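Nisin leader peptide-processing serine protease NisP (Lactococcus lactis subsp. lactis, PDB 4MZD) is a subtilisin-like serine protease that removes the leader peptide from the precursor of the antibiotic nisin, probably by means of a Ser-His-Asp charge relay. Local coordinates at residues V96-S101 with V170-V175; G206-I211 with I260-R265. All coordinates share one frame; numbering follows the deposited sequence.

Contacts 1 and 2 both rest on the central, largely parallel sheet of this subtilisin-like protease, one in its middle and one in its far reaches. Contact 1 joins neighbouring parallel strands, 95-100 and 169-174, deep in the chain. Contact 2 comes later in the sequence, opening only after contact 1 has closed, and sets the end of strand 200-210 against helix 256-264. The two are linked through the sheet, since strand 200-210 pairs with strand 95-100 on the edge away from strand 169-174. Their centres are 26 Å apart and their nearest atoms about 8 Å, without touching. One sheet thus carries the predicted catalytic aspartate and, farther out, a peripheral helix.

Contact 1 (V96-S101 with V170-V175); sequences VGIIDS and VNIYRV
Val96 begins the pairing by accepting a hydrogen bond from Asn171 N at its carbonyl O (2.9 Å), and the two strands then run parallel with a 26° twist. Gly97 has its CA at the edge of the Tyr173 ring, in the ring plane, 3.9 Å from CE2; the phenol end of that tyrosine is held elsewhere, by Asp196 and Asn198. Ile98 uses both its N and its O, the N reaching Asn171 O at 2.8 Å and the O accepting Tyr173 N. With its CG1 beside the backbone N (chi1 -50°) and the chain then extended, its CD1 reaches Val170 CB at 3.8 Å and also meets the Ile172 CD1 methyl. Ile99, on the face covered by helix 183-195, sets CG2 3.8 Å from Val175 CG1. Asp100 donates its N to Tyr173 O and takes Val175 N on its own O at 2.8 Å. Its OD1 accepts Ser101 N through the anti lone pair (2.7 Å) and also bonds His147 ND1. Beyond it, Ser101 O lies 3.3 Å from Arg174 CD. Tied to segment 170-175 through both N and O, Asp100, predicted to belong to the charge relay, is probably helped to stay where it can meet His147.

Contact 2 (G206-I211 with I260-R265); sequences GQYLMI and INFLKR
Ile260 opens the helical side by bringing its CD1 methyl to 3.7 Å from Met210 SD. Extension of the methionine through chi1 and chi2 carries the sulfur out to this methyl, and the two side chains cross obliquely. Phe262 comes next, its CG anti to the backbone N (chi1 177°), which swings the ring across to Tyr208. The two rings approach through their CE2 atoms, 3.7 Å apart, with centroids separated by 5.5 Å and planes inclined at 76°. The tyrosine hydroxyl is bound by Asp249 and Asn302. Leu263 completes the interface by dividing its two methyls between the strand residues: CD2 rests 4.0 Å from Tyr208 CB, and CD1 lies 4.3 Å from Met210 CB, so the leucine bridges the roots of both side chains. No hydrogen bond joins the segments, and the contact is one of apolar and aromatic side chains alone. The axes of residues 260-264 and 206-210 approach to 10.4 Å at 106°. Strand 275-278, antiparallel to 200-210, extends the same apolar layer through Val275, which touches Ile260 and Leu263, while Leu209 turns away from the helix and packs on helix 222-238.

Contact 1 (V96-S101 with V170-V175)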
ATOM      1  N   VAL A  96       8.779  -0.364  -9.656  1.00  8.47           N
ATOM      2  CA  VAL A  96       7.881   0.176  -8.649  1.00  8.06           C
ATOM      3  C   VAL A  96       8.714   0.783  -7.530  1.00  6.99           C
ATOM      4  O   VAL A  96       9.638   0.142  -7.012  1.00  7.66           O
ATOM      5  CB  VAL A  96       6.958  -0.913  -8.058  1.00  8.75           C
ATOM      6  CG1 VAL A  96       6.030  -0.315  -7.018  1.00  8.72           C
ATOM      7  CG2 VAL A  96       6.156  -1.601  -9.170  1.00 10.26           C
ATOM      8  N   GLY A  97       8.401   2.024  -7.167  1.00  6.92           N
ATOM      9  CA  GLY A  97       9.028   2.640  -6.015  1.00  6.85           C
ATOM     10  C   GLY A  97       8.201   2.361  -4.776  1.00  6.83           C
ATOM     11  O   GLY A  97       7.017   2.688  -4.739  1.00  8.77           O
ATOM     12  N   ILE A  98       8.811   1.742  -3.771  1.00  6.24           N
ATOM     13  CA  ILE A  98       8.088   1.336  -2.576  1.00  6.43           C
ATOM     14  C   ILE A  98       8.396   2.296  -1.435  1.00  6.29           C
ATOM     15  O   ILE A  98       9.534   2.358  -0.958  1.00  6.93           O
ATOM     16  CB  ILE A  98       8.439  -0.095  -2.138  1.00  6.95           C
ATOM     17  CG1 ILE A  98       8.348  -1.079  -3.307  1.00  8.56           C
ATOM     18  CG2 ILE A  98       7.516  -0.532  -0.999  1.00  7.64           C
ATOM     19  CD1 ILE A  98       8.808  -2.477  -2.929  1.00  9.65           C
ATOM     20  N   ILE A  99       7.385   3.052  -1.019  1.00  6.16           N
ATOM     21  CA  ILE A  99       7.530   4.032   0.050  1.00  6.28           C
ATOM     22  C   ILE A  99       6.988   3.379   1.319  1.00  6.66           C
ATOM     23  O   ILE A  99       5.778   3.232   1.494  1.00  6.85           O
ATOM     24  CB  ILE A  99       6.768   5.318  -0.298  1.00  6.77           C
ATOM     25  CG1 ILE A  99       7.368   5.941  -1.567  1.00  7.83           C
ATOM     26  CG2 ILE A  99       6.809   6.292   0.866  1.00  7.85           C
ATOM     27  CD1 ILE A  99       6.681   7.225  -2.039  1.00  8.59           C
ATOM     28  N   ASP A 100       7.893   2.933   2.183  1.00  6.78           N
ATOM     29  CA  ASP A 100       7.504   2.052   3.274  1.00  6.73           C
ATOM     30  C   ASP A 100       8.632   1.989   4.302  1.00  6.42           C
ATOM     31  O   ASP A 100       9.415   2.934   4.418  1.00  6.95           O
ATOM     32  CB  ASP A 100       7.112   0.668   2.725  1.00  6.92           C
ATOM     33  CG  ASP A 100       6.037  -0.005   3.552  1.00  6.78           C
ATOM     34  OD1 ASP A 100       6.347  -0.385   4.698  1.00  7.61           O
ATOM     35  OD2 ASP A 100       4.903  -0.171   3.051  1.00  7.72           O
ATOM     36  N   SER A 101       8.735   0.889   5.041  1.00  6.63           N
ATOM     37  CA  SER A 101       9.723   0.828   6.119  1.00  6.92           C
ATOM     38  C   SER A 101      11.115   0.367   5.684  1.00  7.04           C
ATOM     39  O   SER A 101      11.948   0.067   6.537  1.00  7.98           O
ATOM     40  CB  SER A 101       9.225  -0.039   7.280  1.00  7.97           C
ATOM     41  OG  SER A 101       9.182  -1.409   6.930  1.00  7.64           O
ATOM     42  N   VAL A 170      12.173  -3.301  -8.108  1.00  7.16           N
ATOM     43  CA  VAL A 170      11.672  -2.419  -7.059  1.00  7.19           C
ATOM     44  C   VAL A 170      12.788  -1.534  -6.521  1.00  7.27           C
ATOM     45  O   VAL A 170      13.923  -1.991  -6.313  1.00  7.96           O
ATOM     46  CB  VAL A 170      10.996  -3.196  -5.907  1.00  7.64           C
ATOM     47  CG1 VAL A 170       9.778  -3.927  -6.430  1.00  8.53           C
ATOM     48  CG2 VAL A 170      11.966  -4.150  -5.231  1.00  8.92           C
ATOM     49  N   ASN A 171      12.453  -0.261  -6.322  1.00  7.02           N
ATOM     50  CA  ASN A 171      13.347   0.708  -5.715  1.00  7.18           C
ATOM     51  C   ASN A 171      12.753   1.130  -4.376  1.00  7.09           C
ATOM     52  O   ASN A 171      11.533   1.161  -4.234  1.00  8.07           O
ATOM     53  CB  ASN A 171      13.555   1.895  -6.652  1.00  7.67           C
ATOM     54  CG  ASN A 171      14.330   1.512  -7.900  1.00  7.99           C
ATOM     55  OD1 ASN A 171      15.410   0.934  -7.819  1.00  8.59           O
ATOM     56  ND2 ASN A 171      13.765   1.806  -9.055  1.00  9.23           N
ATOM     57  N   ILE A 172      13.602   1.427  -3.399  1.00  7.24           N
ATOM     58  CA  ILE A 172      13.198   1.454  -1.998  1.00  7.76           C
ATOM     59  C   ILE A 172      13.363   2.826  -1.363  1.00  7.20           C
ATOM     60  O   ILE A 172      14.461   3.382  -1.343  1.00  8.12           O
ATOM     61  CB  ILE A 172      14.042   0.441  -1.198  1.00  9.75           C
ATOM     62  CG1 ILE A 172      13.999  -0.937  -1.867  1.00 11.77           C
ATOM     63  CG2 ILE A 172      13.616   0.402   0.259  1.00  9.74           C
ATOM     64  CD1 ILE A 172      12.622  -1.512  -1.993  1.00 13.56           C
ATOM     65  N   TYR A 173      12.263   3.343  -0.813  1.00  7.24           N
ATOM     66  CA  TYR A 173      12.232   4.665  -0.191  1.00  7.45           C
ATOM     67  C   TYR A 173      11.723   4.502   1.232  1.00  7.03           C
ATOM     68  O   TYR A 173      10.552   4.193   1.452  1.00  8.63           O
ATOM     69  CB  TYR A 173      11.377   5.632  -1.033  1.00  7.65           C
ATOM     70  CG  TYR A 173      11.925   5.668  -2.434  1.00  7.61           C
ATOM     71  CD1 TYR A 173      13.022   6.460  -2.747  1.00  8.43           C
ATOM     72  CD2 TYR A 173      11.421   4.833  -3.422  1.00  7.89           C
ATOM     73  CE1 TYR A 173      13.584   6.435  -4.011  1.00  8.33           C
ATOM     74  CE2 TYR A 173      11.978   4.805  -4.692  1.00  8.08           C
ATOM     75  CZ  TYR A 173      13.053   5.608  -4.981  1.00  7.98           C
ATOM     76  OH  TYR A 173      13.605   5.568  -6.240  1.00  8.55           O
ATOM     77  N   ARG A 174      12.622   4.661   2.201  1.00  7.30           N
ATOM     78  CA  ARG A 174      12.284   4.370   3.586  1.00  7.28           C
ATOM     79  C   ARG A 174      11.738   5.600   4.296  1.00  7.25           C
ATOM     80  O   ARG A 174      12.403   6.639   4.359  1.00  7.81           O
ATOM     81  CB  ARG A 174      13.497   3.823   4.340  1.00  7.85           C
ATOM     82  CG  ARG A 174      13.162   3.382   5.755  1.00  8.61           C
ATOM     83  CD  ARG A 174      14.209   2.495   6.400  1.00 10.54           C
ATOM     84  NE  ARG A 174      15.400   3.212   6.840  1.00 11.16           N
ATOM     85  CZ  ARG A 174      15.557   3.783   8.034  1.00 11.96           C
ATOM     86  NH1 ARG A 174      16.706   4.379   8.324  1.00 12.79           N
ATOM     87  NH2 ARG A 174      14.597   3.747   8.942  1.00 13.17           N
ATOM     88  N   VAL A 175      10.526   5.461   4.836  1.00  7.18           N
ATOM     89  CA  VAL A 175       9.867   6.538   5.569  1.00  7.62           C
ATOM     90  C   VAL A 175       9.426   6.119   6.972  1.00  7.57           C
ATOM     91  O   VAL A 175       8.769   6.889   7.668  1.00  8.24           O
ATOM     92  CB  VAL A 175       8.669   7.140   4.792  1.00  7.78           C
ATOM     93  CG1 VAL A 175       9.133   7.738   3.471  1.00  8.42           C
ATOM     94  CG2 VAL A 175       7.572   6.105   4.583  1.00  8.38           C
TER

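Contact 2 (G206-I211 with I260-R265)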
ATOM      1  N   GLY A 206      -0.730   5.732   5.520  1.00  7.25           N
ATOM      2  CA  GLY A 206      -1.561   6.909   5.367  1.00  7.80           C
ATOM      3  C   GLY A 206      -1.935   7.534   6.689  1.00  7.75           C
ATOM      4  O   GLY A 206      -1.412   7.168   7.743  1.00  8.09           O
ATOM      5  N   GLN A 207      -2.848   8.498   6.624  1.00  8.05           N
ATOM      6  CA  GLN A 207      -3.295   9.223   7.803  1.00  9.14           C
ATOM      7  C   GLN A 207      -4.607   9.921   7.479  1.00  9.49           C
ATOM      8  O   GLN A 207      -4.895  10.231   6.315  1.00 10.53           O
ATOM      9  CB  GLN A 207      -2.267  10.280   8.211  1.00 10.45           C
ATOM     10  CG  GLN A 207      -2.134  11.386   7.178  1.00 11.54           C
ATOM     11  CD  GLN A 207      -0.937  12.297   7.393  1.00 11.31           C
ATOM     12  OE1 GLN A 207      -0.066  12.380   6.541  1.00 12.09           O
ATOM     13  NE2 GLN A 207      -0.902  12.998   8.514  1.00 12.01           N
ATOM     14  N   TYR A 208      -5.395  10.197   8.512  1.00  8.67           N
ATOM     15  CA  TYR A 208      -6.608  10.983   8.328  1.00  8.35           C
ATOM     16  C   TYR A 208      -6.323  12.461   8.558  1.00  9.19           C
ATOM     17  O   TYR A 208      -5.695  12.843   9.558  1.00 10.05           O
ATOM     18  CB  TYR A 208      -7.732  10.509   9.261  1.00  9.45           C
ATOM     19  CG  TYR A 208      -8.041   9.051   9.062  1.00  9.34           C
ATOM     20  CD1 TYR A 208      -8.582   8.597   7.866  1.00 10.17           C
ATOM     21  CD2 TYR A 208      -7.750   8.120  10.044  1.00 10.66           C
ATOM     22  CE1 TYR A 208      -8.827   7.256   7.653  1.00  9.96           C
ATOM     23  CE2 TYR A 208      -7.996   6.770   9.843  1.00 10.69           C
ATOM     24  CZ  TYR A 208      -8.537   6.349   8.645  1.00  9.63           C
ATOM     25  OH  TYR A 208      -8.784   5.014   8.422  1.00  9.93           O
ATOM     26  N   LEU A 209      -6.793  13.283   7.624  1.00  8.99           N
ATOM     27  CA  LEU A 209      -6.636  14.732   7.693  1.00  9.53           C
ATOM     28  C   LEU A 209      -8.012  15.382   7.747  1.00  9.64           C
ATOM     29  O   LEU A 209      -8.882  15.054   6.939  1.00 10.23           O
ATOM     30  CB  LEU A 209      -5.898  15.236   6.453  1.00 10.05           C
ATOM     31  CG  LEU A 209      -4.501  14.653   6.212  1.00 10.85           C
ATOM     32  CD1 LEU A 209      -3.937  15.159   4.900  1.00 11.38           C
ATOM     33  CD2 LEU A 209      -3.561  14.991   7.358  1.00 11.35           C
ATOM     34  N   MET A 210      -8.208  16.301   8.692  1.00 10.06           N
ATOM     35  CA  MET A 210      -9.422  17.111   8.714  1.00 10.44           C
ATOM     36  C   MET A 210      -9.050  18.430   8.054  1.00 10.63           C
ATOM     37  O   MET A 210      -8.265  19.205   8.607  1.00 11.32           O
ATOM     38  CB  MET A 210      -9.927  17.318  10.146  1.00 11.04           C
ATOM     39  CG  MET A 210     -11.387  17.812  10.228  1.00 10.71           C
ATOM     40  SD  MET A 210     -12.107  17.996  11.933  1.00  9.08           S
ATOM     41  CE  MET A 210     -11.304  19.535  12.437  1.00 12.67           C
ATOM     42  N   ILE A 211      -9.585  18.668   6.860  1.00 10.94           N
ATOM     43  CA  ILE A 211      -9.074  19.739   6.008  1.00 12.04           C
ATOM     44  C   ILE A 211      -9.938  20.998   6.016  1.00 13.10           C
ATOM     45  O   ILE A 211      -9.624  21.969   5.334  1.00 14.39           O
ATOM     46  CB  ILE A 211      -8.830  19.261   4.558  1.00 12.45           C
ATOM     47  CG1 ILE A 211     -10.130  18.802   3.891  1.00 14.03           C
ATOM     48  CG2 ILE A 211      -7.808  18.147   4.550  1.00 12.24           C
ATOM     49  CD1 ILE A 211     -10.002  18.585   2.388  1.00 15.38           C
ATOM     50  N   ILE A 260     -15.618  11.742  11.623  1.00 13.95           N
ATOM     51  CA  ILE A 260     -15.450  12.688  12.714  1.00 15.02           C
ATOM     52  C   ILE A 260     -15.540  11.975  14.065  1.00 15.81           C
ATOM     53  O   ILE A 260     -14.720  12.211  14.953  1.00 15.81           O
ATOM     54  CB  ILE A 260     -16.490  13.813  12.638  1.00 15.47           C
ATOM     55  CG1 ILE A 260     -16.128  14.771  11.502  1.00 15.61           C
ATOM     56  CG2 ILE A 260     -16.562  14.572  13.963  1.00 16.54           C
ATOM     57  CD1 ILE A 260     -14.889  15.592  11.779  1.00 16.12           C
ATOM     58  N   ASN A 261     -16.534  11.108  14.218  1.00 16.00           N
ATOM     59  CA  ASN A 261     -16.676  10.344  15.453  1.00 17.15           C
ATOM     60  C   ASN A 261     -15.432   9.516  15.743  1.00 16.87           C
ATOM     61  O   ASN A 261     -15.007   9.397  16.891  1.00 17.42           O
ATOM     62  CB  ASN A 261     -17.907   9.439  15.401  1.00 18.55           C
ATOM     63  CG  ASN A 261     -19.199  10.220  15.373  1.00 20.77           C
ATOM     64  OD1 ASN A 261     -19.220  11.417  15.662  1.00 21.20           O
ATOM     65  ND2 ASN A 261     -20.291   9.545  15.030  1.00 22.06           N
ATOM     66  N   PHE A 262     -14.849   8.944  14.696  1.00 15.95           N
ATOM     67  CA  PHE A 262     -13.613   8.188  14.842  1.00 16.14           C
ATOM     68  C   PHE A 262     -12.498   9.114  15.330  1.00 16.12           C
ATOM     69  O   PHE A 262     -11.803   8.805  16.293  1.00 16.95           O
ATOM     70  CB  PHE A 262     -13.253   7.503  13.518  1.00 16.43           C
ATOM     71  CG  PHE A 262     -11.949   6.754  13.547  1.00 16.23           C
ATOM     72  CD1 PHE A 262     -11.899   5.426  13.950  1.00 16.55           C
ATOM     73  CD2 PHE A 262     -10.775   7.372  13.153  1.00 16.65           C
ATOM     74  CE1 PHE A 262     -10.693   4.738  13.971  1.00 16.87           C
ATOM     75  CE2 PHE A 262      -9.571   6.690  13.170  1.00 17.01           C
ATOM     76  CZ  PHE A 262      -9.532   5.374  13.578  1.00 17.04           C
ATOM     77  N   LEU A 263     -12.356  10.273  14.692  1.00 15.98           N
ATOM     78  CA  LEU A 263     -11.289  11.203  15.057  1.00 16.06           C
ATOM     79  C   LEU A 263     -11.414  11.723  16.483  1.00 15.81           C
ATOM     80  O   LEU A 263     -10.410  12.004  17.139  1.00 15.27           O
ATOM     81  CB  LEU A 263     -11.229  12.388  14.092  1.00 17.00           C
ATOM     82  CG  LEU A 263     -10.696  12.120  12.688  1.00 18.86           C
ATOM     83  CD1 LEU A 263     -10.451  13.442  11.980  1.00 19.41           C
ATOM     84  CD2 LEU A 263      -9.416  11.304  12.756  1.00 19.38           C
ATOM     85  N   LYS A 264     -12.646  11.867  16.960  1.00 16.05           N
ATOM     86  CA  LYS A 264     -12.871  12.380  18.308  1.00 17.40           C
ATOM     87  C   LYS A 264     -12.304  11.458  19.384  1.00 18.19           C
ATOM     88  O   LYS A 264     -12.086  11.880  20.517  1.00 19.46           O
ATOM     89  CB  LYS A 264     -14.357  12.643  18.538  1.00 19.19           C
ATOM     90  CG  LYS A 264     -14.853  13.883  17.825  1.00 20.92           C
ATOM     91  CD  LYS A 264     -16.345  14.073  18.016  1.00 23.21           C
ATOM     92  CE  LYS A 264     -16.790  15.444  17.545  1.00 25.41           C
ATOM     93  NZ  LYS A 264     -16.260  16.523  18.427  1.00 27.11           N
ATOM     94  N   ARG A 265     -12.055  10.204  19.023  1.00 18.55           N
ATOM     95  CA  ARG A 265     -11.432   9.265  19.946  1.00 19.72           C
ATOM     96  C   ARG A 265      -9.964   9.616  20.179  1.00 18.97           C
ATOM     97  O   ARG A 265      -9.381   9.220  21.195  1.00 19.85           O
ATOM     98  CB  ARG A 265     -11.522   7.836  19.404  1.00 21.41           C
ATOM     99  CG  ARG A 265     -12.929   7.303  19.187  1.00 23.45           C
ATOM    100  CD  ARG A 265     -12.874   5.930  18.526  1.00 25.41           C
ATOM    101  NE  ARG A 265     -12.020   5.010  19.273  1.00 27.04           N
ATOM    102  CZ  ARG A 265     -11.475   3.908  18.763  1.00 28.14           C
ATOM    103  NH1 ARG A 265     -11.689   3.579  17.496  1.00 28.43           N
ATOM    104  NH2 ARG A 265     -10.709   3.136  19.523  1.00 29.02           N
TER